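Local structure of putative invasin (Yersinia pseudotuberculosis IP 31758, 5N40) at residues T44-A49 against N86-N91. The protein is an adhesin of the invasin family that probably helps the bacterium attach to host surfaces through a terminal domain with a C-type lectin-like fold. The protein carries 1 engineered substitution. Sequence-based numbering, arbitrary orientation.
Sequences TGQTVA and NVDGNN
Ala49 and Asn86 form a hydrogen-bonded antiparallel pair: Ala49 N donates to Asn86 O and Asn86 N to Ala49 O, each at 3.0 Å. Next to it, Val48 and Val87 make a non-hydrogen-bonded pair whose CG2 methyls face each other at 4.3 Å. On the other face of the sheet the Asn86 amide leans back over Ala49, bringing OD1 to 3.5 Å from CB; with chi1 at 58° CG sits between the backbone N and the carbonyl carbon, which turns the amide toward Ala49. The pairing runs out at Thr47, whose carbonyl O accepts Asp88 N at 3.0 Å and also meets the CA-H of Val87. Edge strand 48-52 of this immunoglobulin-like beta sandwich pairs with 79-87, the first arm of the hairpin that continues into 90-102, and the type I' turn from Val87 to Asn90 closes that hairpin. Waters extend the contact past the last backbone bond. One lies between Thr47 O and Asn86 OD1, with Gly89 N donating to it. The Asp88 and Thr47 side chains cross at about a right angle, and Asp88 OD1 receives a 2.7 Å bond from a water that also bonds Thr47 OG1. A further water accepts from Thr47 N, donates to Gln46 OE1 and reaches Asp88 OD1 weakly. Gln46 is itself positioned by a bend at chi2 (-56°) that folds its amide back, where NE2 donates to Thr44 O at 174°, from above the carbonyl plane. Tyr68 OH and Glu62 bind the backbone N atoms of Gln46 and Gly45, while Val48 packs on Val60 of strand 56-63 and Val87 on Leu7.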
loop_
_atom_site.group_PDB
_atom_site.type_symbol
_atom_site.label_atom_id
_atom_site.label_comp_id
_atom_site.label_asym_id
_atom_site.label_seq_id
_atom_site.Cartn_x
_atom_site.Cartn_y
_atom_site.Cartn_z
ATOM N N THR A 44 9.093 54.130 -23.031
ATOM C CA THR A 44 9.946 54.165 -21.852
ATOM C C THR A 44 9.215 54.776 -20.658
ATOM O O THR A 44 8.186 55.440 -20.797
ATOM C CB THR A 44 11.228 54.954 -22.155
ATOM O OG1 THR A 44 10.903 56.309 -22.487
ATOM C CG2 THR A 44 11.977 54.323 -23.328
ATOM N N GLY A 45 9.762 54.526 -19.470
ATOM C CA GLY A 45 9.287 55.174 -18.262
ATOM C C GLY A 45 7.932 54.714 -17.769
ATOM O O GLY A 45 7.273 55.448 -17.030
ATOM N N GLN A 46 7.500 53.519 -18.142
ATOM C CA GLN A 46 6.166 53.054 -17.795
ATOM C C GLN A 46 6.152 52.267 -16.486
ATOM O O GLN A 46 7.181 51.789 -15.997
ATOM C CB GLN A 46 5.600 52.194 -18.921
ATOM C CG GLN A 46 5.519 52.928 -20.243
ATOM C CD GLN A 46 4.703 54.201 -20.139
ATOM O OE1 GLN A 46 3.487 54.158 -19.954
ATOM N NE2 GLN A 46 5.375 55.345 -20.240
ATOM N N THR A 47 4.946 52.135 -15.926
ATOM C CA THR A 47 4.704 51.389 -14.691
ATOM C C THR A 47 4.144 50.030 -15.091
ATOM O O THR A 47 2.954 49.898 -15.391
ATOM C CB THR A 47 3.756 52.158 -13.781
ATOM O OG1 THR A 47 4.367 53.410 -13.443
ATOM C CG2 THR A 47 3.455 51.359 -12.498
ATOM N N VAL A 48 5.016 49.026 -15.098
ATOM C CA VAL A 48 4.718 47.698 -15.620
ATOM C C VAL A 48 4.659 46.708 -14.463
ATOM O O VAL A 48 5.481 46.761 -13.539
ATOM C CB VAL A 48 5.788 47.288 -16.654
ATOM C CG1 VAL A 48 5.591 45.850 -17.136
ATOM C CG2 VAL A 48 5.765 48.250 -17.828
ATOM N N ALA A 49 3.672 45.814 -14.509
ATOM C CA ALA A 49 3.538 44.741 -13.536
ATOM C C ALA A 49 3.281 43.435 -14.270
ATOM O O ALA A 49 2.613 43.418 -15.308
ATOM C CB ALA A 49 2.402 45.015 -12.542
ATOM N N ASN A 86 0.362 44.103 -17.132
ATOM C CA ASN A 86 -0.479 45.288 -17.147
ATOM C C ASN A 86 0.398 46.523 -16.982
ATOM O O ASN A 86 1.513 46.457 -16.453
ATOM C CB ASN A 86 -1.592 45.235 -16.069
ATOM C CG ASN A 86 -1.062 45.078 -14.663
ATOM O OD1 ASN A 86 -0.562 46.029 -14.065
ATOM N ND2 ASN A 86 -1.207 43.877 -14.104
ATOM N N VAL A 87 -0.115 47.646 -17.472
ATOM C CA VAL A 87 0.579 48.928 -17.470
ATOM C C VAL A 87 -0.365 49.934 -16.837
ATOM O O VAL A 87 -1.505 50.081 -17.292
ATOM C CB VAL A 87 0.964 49.373 -18.891
ATOM C CG1 VAL A 87 1.693 50.709 -18.861
ATOM C CG2 VAL A 87 1.802 48.303 -19.585
ATOM N N ASP A 88 0.091 50.608 -15.784
ATOM C CA ASP A 88 -0.774 51.511 -15.025
ATOM C C ASP A 88 -2.036 50.786 -14.558
ATOM O O ASP A 88 -3.115 51.369 -14.499
ATOM C CB ASP A 88 -1.160 52.748 -15.844
ATOM C CG ASP A 88 0.023 53.623 -16.197
ATOM O OD1 ASP A 88 0.936 53.772 -15.358
ATOM O OD2 ASP A 88 0.017 54.171 -17.318
ATOM N N GLY A 89 -1.914 49.498 -14.248
ATOM C CA GLY A 89 -3.035 48.738 -13.741
ATOM C C GLY A 89 -4.010 48.242 -14.789
ATOM O O GLY A 89 -5.014 47.618 -14.420
ATOM N N ASN A 90 -3.746 48.486 -16.070
ATOM C CA ASN A 90 -4.616 48.072 -17.166
ATOM C C ASN A 90 -3.948 46.945 -17.948
ATOM O O ASN A 90 -2.766 47.042 -18.295
ATOM C CB ASN A 90 -4.912 49.255 -18.095
ATOM C CG ASN A 90 -5.224 50.547 -17.337
ATOM O OD1 ASN A 90 -6.034 50.564 -16.409
ATOM N ND2 ASN A 90 -4.557 51.633 -17.724
ATOM N N ASN A 91 -4.701 45.885 -18.237
ATOM C CA ASN A 91 -4.114 44.736 -18.912
ATOM C C ASN A 91 -3.608 45.127 -20.289
ATOM O O ASN A 91 -4.286 45.837 -21.034
ATOM C CB ASN A 91 -5.131 43.601 -19.062
ATOM C CG ASN A 91 -4.545 42.388 -19.784
ATOM O OD1 ASN A 91 -3.683 41.691 -19.248
ATOM N ND2 ASN A 91 -5.012 42.133 -21.004
HETATM O O HOH W 1 2.949 53.483 -17.304
HETATM O O HOH W 2 2.485 55.140 -13.601
HETATM O O HOH W 3 0.923 48.222 -13.952
#